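Local coordinates for protein 1-deoxy-D-xylulose 5-phosphate reductoisomerase (Moraxella catarrhalis, PDB 4ZQG) that catalyses the NAD(P)H-dependent rearrangement and reduction of 1-deoxy-D-xylulose 5-phosphate to 2-C-methyl-D-erythritol 4-phosphate in the MEP pathway of isoprenoid synthesis, at residues A[135-140]-A[239-244]; A[377-382]-A[388-393]. All blocks are in the same frame, centred on the assembly; numbering follows the deposited sequence.

Contact 1 and contact 2 lie on the same side of the chain's centre, with their own centres about 15 Å apart, and segment 135-140 bridges them. One side of this helix segment meets the helix that carries His241, while Ala135 and Leu138 pack against the C-terminal helix of contact 2. The closest link is Ala135 CB to Ile391 CD1, 3.5 Å; Leu138 CD2 also reaches Ile391 CD1, at 3.9 Å. Gly136 is about 14 Å from the nearest atom of the bound NAD, so contact 1 is structural packing. The helix of segment 239-244 also supplies magnesium ligand Glu235, with Asp154 and Glu156 completing the protein ligands.

Contact 1 of 2, residues A[135-140]-A[239-244]; sequences AGDLVI and ACHLFD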
loop_
_atom_site.group_PDB
_atom_site.type_symbol
_atom_site.label_atom_id
_atom_site.label_comp_id
_atom_site.label_asym_id
_atom_site.label_seq_id
_atom_site.Cartn_x
_atom_site.Cartn_y
_atom_site.Cartn_z
ATOM N N ALA A 135 6.104 14.018 24.820
ATOM C CA ALA A 135 7.403 13.575 25.250
ATOM C C ALA A 135 8.071 12.743 24.184
ATOM O O ALA A 135 8.828 11.817 24.484
ATOM C CB ALA A 135 7.261 12.788 26.536
ATOM N N GLY A 136 7.802 13.100 22.940
ATOM C CA GLY A 136 8.305 12.360 21.812
ATOM C C GLY A 136 9.802 12.137 21.886
ATOM O O GLY A 136 10.245 10.991 21.837
ATOM N N ASP A 137 10.591 13.199 22.041
ATOM C CA ASP A 137 12.041 13.017 22.013
ATOM C C ASP A 137 12.420 12.090 23.125
ATOM O O ASP A 137 13.217 11.183 22.936
ATOM C CB ASP A 137 12.827 14.325 22.199
ATOM C CG ASP A 137 12.414 15.411 21.224
ATOM O OD1 ASP A 137 12.733 15.318 19.997
ATOM O OD2 ASP A 137 11.772 16.368 21.725
ATOM N N LEU A 138 11.837 12.327 24.294
ATOM C CA LEU A 138 12.210 11.578 25.497
ATOM C C LEU A 138 11.847 10.120 25.365
ATOM O O LEU A 138 12.659 9.252 25.690
ATOM C CB LEU A 138 11.548 12.175 26.724
ATOM C CG LEU A 138 11.866 11.573 28.095
ATOM C CD1 LEU A 138 13.351 11.319 28.266
ATOM C CD2 LEU A 138 11.339 12.497 29.189
ATOM N N VAL A 139 10.657 9.860 24.843
ATOM C CA VAL A 139 10.192 8.498 24.678
ATOM C C VAL A 139 11.061 7.728 23.673
ATOM O O VAL A 139 11.555 6.617 23.971
ATOM C CB VAL A 139 8.700 8.462 24.261
ATOM C CG1 VAL A 139 8.227 7.047 23.935
ATOM C CG2 VAL A 139 7.825 9.037 25.354
ATOM N N ILE A 140 11.232 8.301 22.485
ATOM C CA ILE A 140 12.024 7.651 21.435
ATOM C C ILE A 140 13.471 7.459 21.875
ATOM O O ILE A 140 14.049 6.368 21.715
ATOM C CB ILE A 140 12.047 8.474 20.135
ATOM C CG1 ILE A 140 10.642 8.688 19.536
ATOM C CG2 ILE A 140 12.964 7.818 19.114
ATOM C CD1 ILE A 140 9.902 7.428 19.209
ATOM N N ALA A 239 3.405 11.442 14.163
ATOM C CA ALA A 239 4.121 10.964 12.986
ATOM C C ALA A 239 5.573 11.461 12.896
ATOM O O ALA A 239 6.495 10.682 12.589
ATOM C CB ALA A 239 3.367 11.354 11.739
ATOM N N CYS A 240 5.778 12.742 13.184
ATOM C CA CYS A 240 7.123 13.277 13.238
ATOM C C CYS A 240 8.024 12.459 14.143
ATOM O O CYS A 240 9.098 12.073 13.724
ATOM C CB CYS A 240 7.134 14.750 13.665
ATOM S SG CYS A 240 6.301 15.945 12.572
ATOM N N HIS A 241 7.611 12.171 15.372
ATOM C CA HIS A 241 8.450 11.358 16.252
ATOM C C HIS A 241 8.548 9.934 15.806
ATOM O O HIS A 241 9.608 9.333 15.897
ATOM C CB HIS A 241 7.952 11.369 17.692
ATOM C CG HIS A 241 7.959 12.716 18.304
ATOM N ND1 HIS A 241 9.121 13.328 18.728
ATOM C CD2 HIS A 241 6.957 13.600 18.513
ATOM C CE1 HIS A 241 8.830 14.540 19.165
ATOM N NE2 HIS A 241 7.521 14.725 19.054
ATOM N N LEU A 242 7.446 9.346 15.367
ATOM C CA LEU A 242 7.489 7.923 15.076
ATOM C C LEU A 242 8.405 7.639 13.917
ATOM O O LEU A 242 9.170 6.672 13.922
ATOM C CB LEU A 242 6.098 7.396 14.743
ATOM C CG LEU A 242 5.189 6.936 15.886
ATOM C CD1 LEU A 242 3.859 6.534 15.274
ATOM C CD2 LEU A 242 5.847 5.810 16.645
ATOM N N PHE A 243 8.294 8.479 12.896
ATOM C CA PHE A 243 8.970 8.218 11.648
ATOM C C PHE A 243 10.172 9.129 11.419
ATOM O O PHE A 243 10.795 9.086 10.374
ATOM C CB PHE A 243 7.958 8.346 10.540
ATOM C CG PHE A 243 6.781 7.463 10.734
ATOM C CD1 PHE A 243 5.514 7.986 10.844
ATOM C CD2 PHE A 243 6.952 6.104 10.811
ATOM C CE1 PHE A 243 4.428 7.161 11.031
ATOM C CE2 PHE A 243 5.877 5.285 10.953
ATOM C CZ PHE A 243 4.615 5.822 11.086
ATOM N N ASP A 244 10.507 9.897 12.444
ATOM C CA ASP A 244 11.715 10.674 12.505
ATOM C C ASP A 244 11.833 11.714 11.385
ATOM O O ASP A 244 12.895 11.867 10.800
ATOM C CB ASP A 244 12.921 9.765 12.524
ATOM C CG ASP A 244 14.122 10.469 13.002
ATOM O OD1 ASP A 244 15.164 10.397 12.319
ATOM O OD2 ASP A 244 14.011 11.188 14.021
#
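Gly136 sets its CA over the imidazole of His241, 3.4 Å from the ring centroid and only 12° off the ring normal, a CH-pi contact over the middle of one face. The ring's position follows from a first torsion of -62°, which sets CG of His241 anti to its own carbonyl carbon and sends the imidazole out from its helix toward segment 135-140. Asp137 continues the contact at the same ring, with its N 3.6 Å from ND1 of His241 in an oblique approach. Its carboxylate stands nearly perpendicular to the imidazole, 83° between planes, and OD1 comes no nearer than 4.1 Å to CE1 of His241; OD2 is hydrogen-bonded to Thr333. One turn on, Ile140 reaches across with CG1 and CD1, and CD1 lies 3.8 Å from the carbonyl O of His241. The two helix segments run nearly parallel with axes 9.6 Å apart, and His241 and Ile140 fill the gap. The packing thus joins a helix of the Rossmann-type part to the helix that carries magnesium ligand Glu235. Strand 149-152, outermost in the parallel sheet, meets both helices: Ile150 touches Val139 and Ile140 from helix 130-146 and Leu242 from helix 230-243. Helix 111-120 packs against Ala135, Leu138 and Val139, while helix 155-162 lies against Leu242 and Phe243.

Contact 2 of 2, residues A[377-382]-A[388-393]; sequences YSQDFG and LERILT
Arg390 reaches out from its helix between Gln379 and the backbone of Asp380, with no hydrogen bond across the contact. The carbonyl O of Asp380 lies over one face of the guanidinium, toward its rim, 3.6 Å from NE of Arg390. Gln379 crosses the arginine at a slant: its CG meets the edge of the guanidinium, 3.6 Å from NH2 of Arg390, and its amide plane is turned 52° from the guanidinium plane. As modelled, NE2 of Gln379 and NE of Arg390 stand 3.3 Å apart as two donors, not a hydrogen bond and at best neutral. The second and third torsions of Arg390 (147° and 109°) skew a still outstretched chain, carrying the guanidinium past Gln379 to the Asp380 carbonyl.

Deeper in, Phe381 carries the apolar half. Its CE1 meets the carbonyl O of Arg390 at 3.5 Å, with that oxygen at the ring edge and near its plane, while CD1 packs on CG1 of Ile391 at 3.8 Å. The terminal CD1 of Ile391 reaches back to the carbonyl O of Phe381, 3.4 Å away.

Within the loop, a weak bond from Gly382 N to OD1 of Asp380 spans the turn. Farther out, Thr333 touches Phe381 and Ile337 touches Ile391, both from helix 333-351; Leu111 and Ala135 bring helices 111-120 and 130-146 onto Ile391. The loop thus folds back on the start of the C-terminal helix 387-409.

Chemically, the buried side is held by hydrocarbon packing; on the outer side the Asp380 carbonyl over the guanidinium is a non-hydrogen-bonded contact. At 5.5 Å, OD2 of Asp380 and NH2 of Arg390 form no salt bridge, and any attraction is probably weak and long-range.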
loop_
_atom_site.group_PDB
_atom_site.type_symbol
_atom_site.label_atom_id
_atom_site.label_comp_id
_atom_site.label_asym_id
_atom_site.label_seq_id
_atom_site.Cartn_x
_atom_site.Cartn_y
_atom_site.Cartn_z
ATOM N N TYR A 377 9.217 27.224 26.002
ATOM C CA TYR A 377 9.447 26.610 24.706
ATOM C C TYR A 377 10.888 26.197 24.434
ATOM O O TYR A 377 11.098 25.183 23.761
ATOM C CB TYR A 377 8.975 27.516 23.581
ATOM C CG TYR A 377 7.483 27.639 23.486
ATOM C CD1 TYR A 377 6.620 26.884 24.279
ATOM C CD2 TYR A 377 6.931 28.487 22.576
ATOM C CE1 TYR A 377 5.260 27.002 24.149
ATOM C CE2 TYR A 377 5.571 28.604 22.437
ATOM C CZ TYR A 377 4.735 27.859 23.235
ATOM O OH TYR A 377 3.387 28.030 23.061
ATOM N N SER A 378 11.860 26.927 24.978
ATOM C CA SER A 378 13.269 26.662 24.681
ATOM C C SER A 378 13.921 25.691 25.659
ATOM O O SER A 378 15.150 25.591 25.707
ATOM C CB SER A 378 14.065 27.962 24.695
ATOM O OG SER A 378 14.097 28.496 26.015
ATOM N N GLN A 379 13.122 24.948 26.406
ATOM C CA GLN A 379 13.689 24.008 27.363
ATOM C C GLN A 379 14.047 22.643 26.767
ATOM O O GLN A 379 13.622 22.295 25.667
ATOM C CB GLN A 379 12.768 23.850 28.574
ATOM C CG GLN A 379 13.565 23.944 29.852
ATOM C CD GLN A 379 12.707 24.033 31.082
ATOM O OE1 GLN A 379 11.481 24.225 31.004
ATOM N NE2 GLN A 379 13.346 23.880 32.246
ATOM N N ASP A 380 14.859 21.898 27.510
ATOM C CA ASP A 380 15.271 20.566 27.112
ATOM C C ASP A 380 14.321 19.532 27.721
ATOM O O ASP A 380 14.619 18.879 28.720
ATOM C CB ASP A 380 16.708 20.270 27.542
ATOM C CG ASP A 380 17.276 19.018 26.856
ATOM O OD1 ASP A 380 16.667 18.536 25.863
ATOM O OD2 ASP A 380 18.334 18.519 27.315
ATOM N N PHE A 381 13.177 19.390 27.066
ATOM C CA PHE A 381 12.160 18.446 27.441
ATOM C C PHE A 381 12.603 17.022 27.183
ATOM O O PHE A 381 11.884 16.097 27.525
ATOM C CB PHE A 381 10.881 18.743 26.676
ATOM C CG PHE A 381 10.229 20.029 27.081
ATOM C CD1 PHE A 381 9.576 20.133 28.311
ATOM C CD2 PHE A 381 10.238 21.137 26.239
ATOM C CE1 PHE A 381 8.972 21.333 28.700
ATOM C CE2 PHE A 381 9.621 22.325 26.601
ATOM C CZ PHE A 381 8.985 22.427 27.840
ATOM N N GLY A 382 13.794 16.845 26.618
ATOM C CA GLY A 382 14.274 15.529 26.210
ATOM C C GLY A 382 15.453 15.035 27.013
ATOM O O GLY A 382 16.061 14.052 26.655
ATOM N N LEU A 388 11.401 14.572 32.201
ATOM C CA LEU A 388 10.063 14.222 32.649
ATOM C C LEU A 388 9.468 15.308 33.554
ATOM O O LEU A 388 8.333 15.726 33.302
ATOM C CB LEU A 388 10.000 12.848 33.302
ATOM C CG LEU A 388 8.552 12.386 33.553
ATOM C CD1 LEU A 388 7.665 12.578 32.332
ATOM C CD2 LEU A 388 8.510 10.940 34.034
ATOM N N GLU A 389 10.227 15.794 34.549
ATOM C CA GLU A 389 9.679 16.800 35.504
ATOM C C GLU A 389 9.379 18.116 34.803
ATOM O O GLU A 389 8.424 18.827 35.170
ATOM C CB GLU A 389 10.602 17.054 36.730
ATOM N N ARG A 390 10.209 18.426 33.806
ATOM C CA ARG A 390 10.006 19.580 32.946
ATOM C C ARG A 390 8.724 19.464 32.116
ATOM O O ARG A 390 7.991 20.445 31.975
ATOM C CB ARG A 390 11.238 19.788 32.055
ATOM C CG ARG A 390 12.435 20.343 32.801
ATOM C CD ARG A 390 13.797 19.882 32.315
ATOM N NE ARG A 390 14.558 20.923 31.636
ATOM C CZ ARG A 390 15.889 21.081 31.692
ATOM N NH1 ARG A 390 16.663 20.288 32.431
ATOM N NH2 ARG A 390 16.462 22.069 31.003
ATOM N N ILE A 391 8.446 18.267 31.577
ATOM C CA ILE A 391 7.195 18.038 30.824
ATOM C C ILE A 391 5.957 18.177 31.726
ATOM O O ILE A 391 4.991 18.854 31.391
ATOM C CB ILE A 391 7.194 16.663 30.099
ATOM C CG1 ILE A 391 8.251 16.648 28.986
ATOM C CG2 ILE A 391 5.821 16.370 29.486
ATOM C CD1 ILE A 391 8.744 15.280 28.560
ATOM N N LEU A 392 5.995 17.548 32.890
ATOM C CA LEU A 392 4.860 17.602 33.831
ATOM C C LEU A 392 4.628 18.999 34.408
ATOM O O LEU A 392 3.490 19.435 34.528
ATOM C CB LEU A 392 5.060 16.595 34.956
ATOM C CG LEU A 392 5.106 15.132 34.500
ATOM C CD1 LEU A 392 5.536 14.265 35.666
ATOM C CD2 LEU A 392 3.776 14.647 33.930
ATOM N N THR A 393 5.700 19.718 34.725
ATOM C CA THR A 393 5.573 21.096 35.219
ATOM C C THR A 393 4.877 22.004 34.210
ATOM O O THR A 393 4.064 22.848 34.579
ATOM C CB THR A 393 6.959 21.649 35.563
ATOM O OG1 THR A 393 7.548 20.799 36.544
ATOM C CG2 THR A 393 6.887 23.066 36.098
#